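Local coordinates for protein tetracycline Repressor, class A (Pseudomonas sp., PDB 5MRU) that represses the tetracycline resistance gene tetA by binding its operator DNA through a helix-turn-helix region, and binds operator DNA less tightly once tetracycline is bound, at residues V9-A12 with A13-L17; A71-D74 with W75-L79; R98-A101 with G102-P105; A130-A133 with L134-S138. All blocks are in the same frame, centred on the assembly; numbering follows the deposited sequence.

Contact 1 of 4, residues V9-A12 with A13-L17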
loop_
_atom_site.group_PDB
_atom_site.type_symbol
_atom_site.label_atom_id
_atom_site.label_comp_id
_atom_site.label_asym_id
_atom_site.label_seq_id
_atom_site.Cartn_x
_atom_site.Cartn_y
_atom_site.Cartn_z
ATOM N N VAL A 9 9.506 26.800 -1.929
ATOM C CA VAL A 9 8.346 26.421 -1.114
ATOM C C VAL A 9 8.204 24.900 -0.996
ATOM O O VAL A 9 7.879 24.374 0.074
ATOM C CB VAL A 9 7.035 27.020 -1.688
ATOM C CG1 VAL A 9 5.806 26.508 -0.957
ATOM C CG2 VAL A 9 7.032 28.525 -1.553
ATOM N N ILE A 10 8.413 24.197 -2.103
ATOM C CA ILE A 10 8.294 22.750 -2.103
ATOM C C ILE A 10 9.432 22.086 -1.302
ATOM O O ILE A 10 9.216 21.152 -0.519
ATOM C CB ILE A 10 8.249 22.206 -3.531
ATOM C CG1 ILE A 10 6.991 22.718 -4.271
ATOM C CG2 ILE A 10 8.246 20.687 -3.504
ATOM C CD1 ILE A 10 5.670 22.049 -3.870
ATOM N N ARG A 11 10.641 22.586 -1.488
ATOM C CA ARG A 11 11.745 22.093 -0.734
ATOM C C ARG A 11 11.418 22.227 0.754
ATOM O O ARG A 11 11.588 21.293 1.523
ATOM C CB ARG A 11 12.990 22.880 -1.104
ATOM C CG ARG A 11 14.280 22.503 -0.379
ATOM C CD ARG A 11 15.041 21.383 -1.058
ATOM N NE ARG A 11 14.845 20.147 -0.321
ATOM C CZ ARG A 11 14.438 18.995 -0.834
ATOM N NH1 ARG A 11 14.180 18.853 -2.131
ATOM N NH2 ARG A 11 14.291 17.960 -0.027
ATOM N N ALA A 12 10.946 23.396 1.158
ATOM C CA ALA A 12 10.647 23.651 2.559
ATOM C C ALA A 12 9.565 22.674 3.075
ATOM O O ALA A 12 9.605 22.206 4.231
ATOM C CB ALA A 12 10.201 25.091 2.724
ATOM N N ALA A 13 8.589 22.361 2.231
ATOM C CA ALA A 13 7.525 21.470 2.684
ATOM C C ALA A 13 8.056 20.043 2.806
ATOM O O ALA A 13 7.806 19.377 3.798
ATOM C CB ALA A 13 6.303 21.549 1.795
ATOM N N LEU A 14 8.869 19.610 1.853
ATOM C CA LEU A 14 9.510 18.279 1.948
ATOM C C LEU A 14 10.335 18.123 3.220
ATOM O O LEU A 14 10.290 17.086 3.889
ATOM C CB LEU A 14 10.381 18.042 0.721
ATOM C CG LEU A 14 9.512 17.819 -0.519
ATOM C CD1 LEU A 14 10.303 18.126 -1.766
ATOM C CD2 LEU A 14 8.976 16.386 -0.539
ATOM N N ASP A 15 11.064 19.172 3.568
ATOM C CA ASP A 15 11.956 19.117 4.719
ATOM C C ASP A 15 11.137 19.071 5.981
ATOM O O ASP A 15 11.514 18.416 6.923
ATOM C CB ASP A 15 12.914 20.314 4.747
ATOM C CG ASP A 15 13.907 20.297 3.595
ATOM O OD1 ASP A 15 14.091 19.235 2.944
ATOM O OD2 ASP A 15 14.518 21.350 3.334
ATOM N N LEU A 16 9.998 19.752 5.990
ATOM C CA LEU A 16 9.142 19.760 7.172
ATOM C C LEU A 16 8.437 18.397 7.283
ATOM O O LEU A 16 8.338 17.810 8.353
ATOM C CB LEU A 16 8.155 20.924 7.067
ATOM C CG LEU A 16 7.125 21.057 8.188
ATOM C CD1 LEU A 16 7.816 21.259 9.519
ATOM C CD2 LEU A 16 6.141 22.195 7.901
ATOM N N LEU A 17 8.009 17.879 6.149
ATOM C CA LEU A 17 7.467 16.523 6.062
ATOM C C LEU A 17 8.390 15.544 6.715
ATOM O O LEU A 17 7.932 14.674 7.435
ATOM C CB LEU A 17 7.291 16.106 4.604
ATOM C CG LEU A 17 6.768 14.700 4.356
ATOM C CD1 LEU A 17 5.443 14.479 5.058
ATOM C CD2 LEU A 17 6.585 14.448 2.871
#

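Contact 2 of 4, residues A71-D74 with W75-L79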
loop_
_atom_site.group_PDB
_atom_site.type_symbol
_atom_site.label_atom_id
_atom_site.label_comp_id
_atom_site.label_asym_id
_atom_site.label_seq_id
_atom_site.Cartn_x
_atom_site.Cartn_y
_atom_site.Cartn_z
ATOM N N ALA A 71 16.783 3.371 -25.249
ATOM C CA ALA A 71 17.106 2.338 -26.259
ATOM C C ALA A 71 17.690 1.063 -25.647
ATOM O O ALA A 71 17.276 -0.043 -25.998
ATOM C CB ALA A 71 18.053 2.884 -27.331
ATOM N N ASP A 72 18.644 1.234 -24.733
ATOM C CA ASP A 72 19.290 0.114 -24.021
ATOM C C ASP A 72 18.350 -0.759 -23.142
ATOM O O ASP A 72 18.691 -1.893 -22.794
ATOM C CB ASP A 72 20.451 0.645 -23.177
ATOM C CG ASP A 72 20.045 1.809 -22.291
ATOM O OD1 ASP A 72 18.837 1.980 -22.037
ATOM O OD2 ASP A 72 20.930 2.562 -21.849
ATOM N N ASP A 73 17.187 -0.233 -22.768
ATOM C CA ASP A 73 16.186 -1.026 -22.049
ATOM C C ASP A 73 15.630 -2.198 -22.877
ATOM O O ASP A 73 15.501 -2.105 -24.094
ATOM C CB ASP A 73 15.017 -0.132 -21.598
ATOM C CG ASP A 73 14.950 0.049 -20.083
ATOM O OD1 ASP A 73 15.132 -0.955 -19.359
ATOM O OD2 ASP A 73 14.675 1.183 -19.616
ATOM N N ASP A 74 15.346 -3.312 -22.206
ATOM C CA ASP A 74 14.382 -4.299 -22.691
ATOM C C ASP A 74 13.216 -4.243 -21.686
ATOM O O ASP A 74 13.298 -3.538 -20.651
ATOM C CB ASP A 74 15.005 -5.707 -22.808
ATOM C CG ASP A 74 14.724 -6.602 -21.590
ATOM O OD1 ASP A 74 15.166 -6.253 -20.461
ATOM O OD2 ASP A 74 14.061 -7.656 -21.760
ATOM N N TRP A 75 12.133 -4.974 -21.960
ATOM C CA TRP A 75 10.927 -4.841 -21.115
ATOM C C TRP A 75 11.165 -5.235 -19.641
ATOM O O TRP A 75 10.868 -4.450 -18.758
ATOM C CB TRP A 75 9.684 -5.517 -21.752
ATOM C CG TRP A 75 9.596 -7.008 -21.694
ATOM C CD1 TRP A 75 9.969 -7.878 -22.656
ATOM C CD2 TRP A 75 9.048 -7.796 -20.634
ATOM N NE1 TRP A 75 9.708 -9.168 -22.264
ATOM C CE2 TRP A 75 9.148 -9.140 -21.018
ATOM C CE3 TRP A 75 8.505 -7.494 -19.388
ATOM C CZ2 TRP A 75 8.714 -10.178 -20.208
ATOM C CZ3 TRP A 75 8.087 -8.521 -18.584
ATOM C CH2 TRP A 75 8.191 -9.842 -18.990
ATOM N N ARG A 76 11.741 -6.410 -19.390
ATOM C CA ARG A 76 12.087 -6.834 -18.030
ATOM C C ARG A 76 12.884 -5.760 -17.323
ATOM O O ARG A 76 12.511 -5.332 -16.247
ATOM C CB ARG A 76 12.921 -8.118 -18.025
ATOM C CG ARG A 76 12.114 -9.404 -17.957
ATOM C CD ARG A 76 13.022 -10.612 -18.146
ATOM N NE ARG A 76 12.282 -11.779 -18.620
ATOM C CZ ARG A 76 11.518 -12.563 -17.857
ATOM N NH1 ARG A 76 11.388 -12.307 -16.556
ATOM N NH2 ARG A 76 10.878 -13.609 -18.401
ATOM N N SER A 77 13.992 -5.345 -17.941
ATOM C CA SER A 77 14.916 -4.401 -17.323
ATOM C C SER A 77 14.256 -3.055 -17.046
ATOM O O SER A 77 14.598 -2.415 -16.065
ATOM C CB SER A 77 16.138 -4.192 -18.197
ATOM O OG SER A 77 15.805 -3.386 -19.305
ATOM N N PHE A 78 13.311 -2.641 -17.895
ATOM C CA PHE A 78 12.548 -1.404 -17.673
ATOM C C PHE A 78 11.570 -1.480 -16.491
ATOM O O PHE A 78 11.576 -0.612 -15.617
ATOM C CB PHE A 78 11.759 -1.005 -18.922
ATOM C CG PHE A 78 10.698 0.012 -18.641
ATOM C CD1 PHE A 78 11.045 1.303 -18.284
ATOM C CD2 PHE A 78 9.356 -0.330 -18.664
ATOM C CE1 PHE A 78 10.071 2.243 -17.960
ATOM C CE2 PHE A 78 8.378 0.609 -18.347
ATOM C CZ PHE A 78 8.737 1.900 -17.992
ATOM N N LEU A 79 10.698 -2.486 -16.488
ATOM C CA LEU A 79 9.748 -2.655 -15.388
ATOM C C LEU A 79 10.429 -2.860 -14.050
ATOM O O LEU A 79 9.927 -2.372 -13.014
ATOM C CB LEU A 79 8.830 -3.847 -15.612
ATOM C CG LEU A 79 7.861 -3.737 -16.776
ATOM C CD1 LEU A 79 7.202 -5.094 -17.036
ATOM C CD2 LEU A 79 6.820 -2.653 -16.600
#

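Contact 3 of 4, residues R98-A101 with G102-P105. With MG (magnesium ion), chain C; TDC (5a,6-anhydrotetracycline), chain B.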
loop_
_atom_site.group_PDB
_atom_site.type_symbol
_atom_site.label_atom_id
_atom_site.label_comp_id
_atom_site.label_asym_id
_atom_site.label_seq_id
_atom_site.Cartn_x
_atom_site.Cartn_y
_atom_site.Cartn_z
ATOM N N ARG A 98 2.284 6.876 1.436
ATOM C CA ARG A 98 0.986 7.198 1.892
ATOM C C ARG A 98 0.540 8.383 1.107
ATOM O O ARG A 98 -0.591 8.466 0.665
ATOM C CB ARG A 98 1.058 7.577 3.357
ATOM C CG ARG A 98 -0.277 7.507 4.016
ATOM C CD ARG A 98 -0.184 7.936 5.461
ATOM N NE ARG A 98 -1.286 8.832 5.796
ATOM C CZ ARG A 98 -1.238 9.674 6.807
ATOM N NH1 ARG A 98 -2.260 10.471 7.064
ATOM N NH2 ARG A 98 -0.162 9.716 7.572
ATOM N N ILE A 99 1.459 9.315 0.915
ATOM C CA ILE A 99 1.152 10.526 0.188
ATOM C C ILE A 99 0.730 10.255 -1.231
ATOM O O ILE A 99 -0.203 10.865 -1.726
ATOM C CB ILE A 99 2.335 11.487 0.284
ATOM C CG1 ILE A 99 2.302 12.100 1.671
ATOM C CG2 ILE A 99 2.260 12.582 -0.762
ATOM C CD1 ILE A 99 3.402 13.095 1.920
ATOM N N HIS A 100 1.381 9.283 -1.847
ATOM C CA HIS A 100 1.192 8.952 -3.267
ATOM C C HIS A 100 -0.125 8.302 -3.546
ATOM O O HIS A 100 -0.650 8.376 -4.652
ATOM C CB HIS A 100 2.260 7.982 -3.714
ATOM C CG HIS A 100 2.109 7.576 -5.120
ATOM N ND1 HIS A 100 2.686 8.276 -6.150
ATOM C CD2 HIS A 100 1.386 6.589 -5.692
ATOM C CE1 HIS A 100 2.354 7.723 -7.303
ATOM N NE2 HIS A 100 1.538 6.713 -7.054
ATOM N N ALA A 101 -0.643 7.626 -2.531
ATOM C CA ALA A 101 -1.869 6.854 -2.678
ATOM C C ALA A 101 -3.007 7.735 -3.118
ATOM O O ALA A 101 -3.191 8.833 -2.595
ATOM C CB ALA A 101 -2.217 6.189 -1.361
ATOM N N GLY A 102 -3.763 7.261 -4.099
ATOM C CA GLY A 102 -4.853 8.023 -4.628
ATOM C C GLY A 102 -4.462 9.125 -5.581
ATOM O O GLY A 102 -5.326 9.783 -6.099
ATOM N N THR A 103 -3.185 9.346 -5.836
ATOM C CA THR A 103 -2.831 10.386 -6.786
ATOM C C THR A 103 -2.959 9.776 -8.160
ATOM O O THR A 103 -2.931 8.561 -8.312
ATOM C CB THR A 103 -1.407 10.982 -6.609
ATOM O OG1 THR A 103 -0.406 9.974 -6.797
ATOM C CG2 THR A 103 -1.233 11.652 -5.246
ATOM N N ARG A 104 -3.167 10.627 -9.149
ATOM C CA ARG A 104 -3.262 10.194 -10.534
ATOM C C ARG A 104 -2.270 11.029 -11.297
ATOM O O ARG A 104 -2.243 12.255 -11.149
ATOM C CB ARG A 104 -4.689 10.354 -11.086
ATOM C CG ARG A 104 -5.553 9.092 -10.986
ATOM C CD ARG A 104 -5.359 8.383 -9.640
ATOM N NE ARG A 104 -6.250 7.290 -9.224
ATOM C CZ ARG A 104 -7.081 6.574 -9.983
ATOM N NH1 ARG A 104 -7.240 6.777 -11.294
ATOM N NH2 ARG A 104 -7.801 5.628 -9.386
ATOM N N PRO A 105 -1.436 10.372 -12.110
ATOM C CA PRO A 105 -0.342 11.067 -12.778
ATOM C C PRO A 105 -0.841 12.286 -13.601
ATOM O O PRO A 105 -1.861 12.182 -14.284
ATOM C CB PRO A 105 0.263 9.968 -13.652
ATOM C CG PRO A 105 -0.862 9.014 -13.904
ATOM C CD PRO A 105 -1.650 9.012 -12.641
HETATM MG MG MG C . -0.044 7.210 -8.612
HETATM O O12 TDC B . 1.651 5.824 -9.656
HETATM C C12 TDC B . 1.823 5.449 -10.849
HETATM C C1B TDC B . 0.664 5.284 -11.756
HETATM C C11 TDC B . -0.602 5.610 -11.293
HETATM O O11 TDC B . -0.791 6.066 -9.997
HETATM C C1A TDC B . -1.710 5.479 -12.112
HETATM C C10 TDC B . -2.972 5.804 -11.637
HETATM O O10 TDC B . -3.199 6.259 -10.347
HETATM C C9 TDC B . -4.135 5.667 -12.523
HETATM C C8 TDC B . -3.935 5.221 -13.812
HETATM C C7 TDC B . -2.657 4.907 -14.244
HETATM C C61 TDC B . -1.540 5.024 -13.420
HETATM C C6 TDC B . -0.244 4.696 -13.885
HETATM C C62 TDC B . 0.029 4.199 -15.274
HETATM C C51 TDC B . 0.863 4.833 -13.055
HETATM C C5 TDC B . 2.246 4.462 -13.558
HETATM C C1C TDC B . 3.194 5.226 -11.423
HETATM C C1 TDC B . 3.627 6.439 -12.254
HETATM O O1 TDC B . 2.918 7.442 -12.280
HETATM O O1C TDC B . 4.137 4.899 -10.433
HETATM C C41 TDC B . 3.191 4.095 -12.405
HETATM C C4 TDC B . 4.609 3.751 -12.964
HETATM N N4 TDC B . 5.394 2.612 -12.354
HETATM C C43 TDC B . 5.261 2.462 -10.878
HETATM C C42 TDC B . 4.876 1.356 -12.999
HETATM C C3 TDC B . 5.455 5.015 -13.179
HETATM O O3 TDC B . 6.550 4.837 -13.695
HETATM C C2 TDC B . 4.918 6.328 -12.905
HETATM C C21 TDC B . 5.689 7.537 -13.240
HETATM O O21 TDC B . 6.765 7.444 -13.849
HETATM N N21 TDC B . 5.196 8.774 -13.014
HETATM O O HOH W 1 -1.656 6.514 -7.559
HETATM O O HOH W 2 1.286 8.633 -10.095
#

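Contact 4 of 4, residues A130-A133 with L134-S138. With TDC (5a,6-anhydrotetracycline), chain B.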
loop_
_atom_site.group_PDB
_atom_site.type_symbol
_atom_site.label_atom_id
_atom_site.label_comp_id
_atom_site.label_asym_id
_atom_site.label_seq_id
_atom_site.Cartn_x
_atom_site.Cartn_y
_atom_site.Cartn_z
ATOM N N ALA A 130 -0.696 -4.288 -20.607
ATOM C CA ALA A 130 0.294 -3.256 -20.298
ATOM C C ALA A 130 -0.165 -2.372 -19.137
ATOM O O ALA A 130 0.634 -2.060 -18.264
ATOM C CB ALA A 130 0.612 -2.415 -21.529
ATOM N N VAL A 131 -1.443 -1.986 -19.128
ATOM C CA VAL A 131 -2.009 -1.214 -18.028
ATOM C C VAL A 131 -1.842 -2.018 -16.761
ATOM O O VAL A 131 -1.387 -1.481 -15.743
ATOM C CB VAL A 131 -3.518 -0.917 -18.183
ATOM C CG1 VAL A 131 -3.954 0.068 -17.102
ATOM C CG2 VAL A 131 -3.855 -0.396 -19.573
ATOM N N ASN A 132 -2.200 -3.301 -16.838
ATOM C CA ASN A 132 -2.099 -4.223 -15.701
ATOM C C ASN A 132 -0.691 -4.403 -15.142
ATOM O O ASN A 132 -0.516 -4.473 -13.935
ATOM C CB ASN A 132 -2.667 -5.608 -16.035
ATOM C CG ASN A 132 -2.697 -6.534 -14.816
ATOM O OD1 ASN A 132 -1.957 -7.518 -14.735
ATOM N ND2 ASN A 132 -3.533 -6.191 -13.848
ATOM N N ALA A 133 0.298 -4.480 -16.019
ATOM C CA ALA A 133 1.696 -4.537 -15.585
ATOM C C ALA A 133 2.129 -3.282 -14.790
ATOM O O ALA A 133 2.936 -3.370 -13.872
ATOM C CB ALA A 133 2.628 -4.752 -16.780
ATOM N N LEU A 134 1.610 -2.118 -15.152
ATOM C CA LEU A 134 2.076 -0.900 -14.534
ATOM C C LEU A 134 1.322 -0.753 -13.241
ATOM O O LEU A 134 1.907 -0.532 -12.189
ATOM C CB LEU A 134 1.885 0.296 -15.465
ATOM C CG LEU A 134 2.735 0.212 -16.766
ATOM C CD1 LEU A 134 2.656 1.482 -17.598
ATOM C CD2 LEU A 134 4.204 -0.109 -16.502
ATOM N N MET A 135 0.019 -0.936 -13.303
ATOM C CA MET A 135 -0.767 -0.799 -12.099
ATOM C C MET A 135 -0.277 -1.781 -11.031
ATOM O O MET A 135 0.023 -1.403 -9.911
ATOM C CB MET A 135 -2.269 -0.990 -12.396
ATOM C CG MET A 135 -3.114 0.179 -11.891
ATOM S SD MET A 135 -2.815 1.754 -12.761
ATOM C CE MET A 135 -4.021 1.548 -14.087
ATOM N N THR A 136 -0.169 -3.044 -11.404
ATOM C CA THR A 136 0.130 -4.085 -10.443
ATOM C C THR A 136 1.468 -3.855 -9.725
ATOM O O THR A 136 1.580 -4.019 -8.516
ATOM C CB THR A 136 0.106 -5.437 -11.154
ATOM O OG1 THR A 136 -1.247 -5.750 -11.538
ATOM C CG2 THR A 136 0.649 -6.520 -10.264
ATOM N N ILE A 137 2.473 -3.476 -10.496
ATOM C CA ILE A 137 3.778 -3.117 -9.976
ATOM C C ILE A 137 3.597 -1.932 -9.063
ATOM O O ILE A 137 4.109 -1.909 -7.942
ATOM C CB ILE A 137 4.773 -2.790 -11.120
ATOM C CG1 ILE A 137 5.203 -4.075 -11.820
ATOM C CG2 ILE A 137 6.026 -2.066 -10.616
ATOM C CD1 ILE A 137 6.033 -3.838 -13.040
ATOM N N SER A 138 2.845 -0.955 -9.541
ATOM C CA SER A 138 2.499 0.216 -8.761
ATOM C C SER A 138 1.811 -0.117 -7.398
ATOM O O SER A 138 2.227 0.340 -6.314
ATOM C CB SER A 138 1.642 1.105 -9.636
ATOM O OG SER A 138 1.194 2.206 -8.917
HETATM O O12 TDC B . 1.651 5.824 -9.656
HETATM C C12 TDC B . 1.823 5.449 -10.849
HETATM C C1B TDC B . 0.664 5.284 -11.756
HETATM C C11 TDC B . -0.602 5.610 -11.293
HETATM O O11 TDC B . -0.791 6.066 -9.997
HETATM C C1A TDC B . -1.710 5.479 -12.112
HETATM C C10 TDC B . -2.972 5.804 -11.637
HETATM O O10 TDC B . -3.199 6.259 -10.347
HETATM C C9 TDC B . -4.135 5.667 -12.523
HETATM C C8 TDC B . -3.935 5.221 -13.812
HETATM C C7 TDC B . -2.657 4.907 -14.244
HETATM C C61 TDC B . -1.540 5.024 -13.420
HETATM C C6 TDC B . -0.244 4.696 -13.885
HETATM C C62 TDC B . 0.029 4.199 -15.274
HETATM C C51 TDC B . 0.863 4.833 -13.055
HETATM C C5 TDC B . 2.246 4.462 -13.558
HETATM C C1C TDC B . 3.194 5.226 -11.423
HETATM C C1 TDC B . 3.627 6.439 -12.254
HETATM O O1 TDC B . 2.918 7.442 -12.280
HETATM O O1C TDC B . 4.137 4.899 -10.433
HETATM C C41 TDC B . 3.191 4.095 -12.405
HETATM C C4 TDC B . 4.609 3.751 -12.964
HETATM N N4 TDC B . 5.394 2.612 -12.354
HETATM C C43 TDC B . 5.261 2.462 -10.878
HETATM C C42 TDC B . 4.876 1.356 -12.999
HETATM C C3 TDC B . 5.455 5.015 -13.179
HETATM O O3 TDC B . 6.550 4.837 -13.695
HETATM C C2 TDC B . 4.918 6.328 -12.905
HETATM C C21 TDC B . 5.689 7.537 -13.240
HETATM O O21 TDC B . 6.765 7.444 -13.849
HETATM N N21 TDC B . 5.196 8.774 -13.014
#

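Contact 1 of 4, residues V9-A12 with A13-L17
Arg-11 sets CG anti to its backbone N (chi1 179°) and then bends at its second and third torsions. Asp-15, one helical turn on, keeps CG beside its own N (chi1 -67°). Together these turns carry the guanidinium forward along the helix to the carboxylate. NH2 of Arg-11 donates to OD1 of Asp-15 at 3.2 Å, in a salt bridge. OD1 is met on its syn side, but somewhat out of the carboxylate plane. The two flat groups are twisted 49° against each other. NE of Arg-11 adds only a weak bond to the same OD1, at 3.5 Å. CB of Leu-14 lies over one face of the guanidinium, 4.0 Å from Arg-11 NH2. This charged end has further partners, as NH2 bonds to Tyr-93 OH and NH1 pairs with Glu-62.

All of this lies on helix 7-24, the helix that precedes the helix-turn-helix motif of the DNA-binding domain. The backbone follows the usual i to i+4 pattern. Leu-14 N meets Ile-10 O at 2.9 Å, and Asp-15 N meets Arg-11 O at 3.0 Å. Ala-13 N bonds to Val-9 O and Leu-16 N to Ala-12 O.

Apolar side chains make the rest of the contact. CG2 of Ile-10 touches CD1 of Leu-14 at 3.7 Å, the two side chains crossing at a slant. Ala-12 and Ala-13 pack on Leu-30 of helix 27-34. Ile-10 faces Ala-54 and Ala-58 of helix 48-63, and Val-9 rests on Trp-43 and Phe-45.

Contact 2 of 4, residues A71-D74 with W75-L79
Asp-74 and Ser-77 meet in an N-cap at the start of helix 75-91. Asp-74 is the cap residue. Its OD1 accepts from Ser-77 N at 2.9 Å, with a fairly straight N-H...O angle of 162°. The N-H approaches from above the carboxylate plane, 40° out of it. This bond satisfies a backbone N-H in the first turn, where no earlier helical carbonyl is available. The carboxylate also sits at the positive end of the helix dipole, a setting that would favour its negative charge. The backbone O of Asp-74 begins the regular helical pattern by accepting from Phe-78 N at 2.9 Å.

Asp-73, just before the cap, reaches the same turn from another direction. Its OD1 lies 2.5 Å from Ser-77 OG. The same Ser-77 OG lies 2.8 Å from Asp-74 O. The Ser-77 hydroxyl is placed between its own backbone N and carbonyl carbon (chi1 75°), which turns it back toward the loop.

This capped turn joins the loop after helix 48-63 to helix 75-91 of the ligand-binding domain. Trp-75 carries the aliphatic CG of Arg-76 over one ring face and packs edge-to-face with Phe-125. Arg-76 leans on Val-195 and Ala-199 of helix 183-199. Phe-78 is buried, and its side chain is about 6 Å from the bound anhydrotetracycline. OD2 of Asp-73 comes to the edge of the Phe-78 ring, 3.9 Å from CD1.

Contact 3 of 4, residues R98-A101 with G102-P105
His-100 and Thr-103 belong to the magnesium-tetracycline site of the repressor, where helix 96-100 ends and a loop begins. NE2 of His-100 binds the magnesium ion at 2.3 Å. Anhydrotetracycline chelates the same ion through its O11 and O12, and two waters are also ligands. O12 of the drug lies in the plane of the imidazole, at its edge. CG of His-100 is anti to the backbone N (chi1 178°), which carries the ring out from the helix end to the metal.

Thr-103 OG1 sits over the centre of one face of this ring, 3.5 Å above its plane. The two residues are joined by a type II beta turn, from His-100 to Thr-103. Gly-102 holds its third position with a positive phi of 78°. The His-100 carbonyl O takes two donors from Thr-103. OG1 reaches it at 2.7 Å in the carbonyl plane, on a lone pair. Thr-103 N closes the turn on His-100 O at 3.0 Å, tilted from that plane.

The carbonyl O of Thr-103 faces the drug and accepts a weak hydrogen bond from its O10 at 3.1 Å. One metal-bound water lies 2.5 Å from Thr-103 O. Pro-105 CD rests on the ring system 3.6 Å from C1A, though Pro-105 is poorly ordered. Phe-86 packs edge-to-face with His-100, and Glu-147 of the second subunit accepts from Gly-102 N.

Contact 4 of 4, residues A130-A133 with L134-S138
Thr-136 OG1 lies above the plane of the Asn-132 amide, offset past its ND2 side. Asn-132 ND2 is 3.3 Å from Thr-136 OG1 but is not aimed for a hydrogen bond. The other flat group is the anhydrotetracycline ring system. Met-135 covers one of its faces, with SD 3.5 Å from C7, and the opposite face is the one met by contact 3. The Met-135 chain bends at chi2 and chi3, which brings its end over the ring. CE of Met-135 then lies beside Val-131, 3.4 Å from CG1.

Helix 127-153 carries all of these residues, and helps form the dimer interface of the TetR fold. The hydroxyl of Thr-136 returns to its own helix. OG1 donates to Asn-132 O at 2.8 Å, and Thr-136 N reaches the same oxygen from the opposite face of the carbonyl plane. Asn-132 and Thr-136 pack on Val-193 and Gly-190 of the second subunit. CD2 of Leu-134 touches the drug's methyl C42 at 3.9 Å.

The helix thus meets the drug mainly by sulfur and carbon contacts, while polar partners of the drug include His-64, Asn-82 and Gln-116.

In the fold
Contact 1 lies in the DNA-binding domain, while the other three are in the ligand-binding domain. Contacts 3 and 4 are buried, reach the second subunit and both touch the drug. Contact 3 supplies a metal ligand and a carbonyl that takes a weak hydrogen bond from the drug. Contact 4 supplies apolar cover. Contact 2 is a surface cap built from carboxylates and a hydroxyl, whereas contact 1 is partly buried and joins a surface ion pair to apolar packing. Leu-79 of contact 2 packs on Leu-134 and Ile-137 of contact 4. Leu-17 of contact 1 packs on Ile-99 of contact 3, so the helix carrying the metal ligand meets the DNA-binding domain directly.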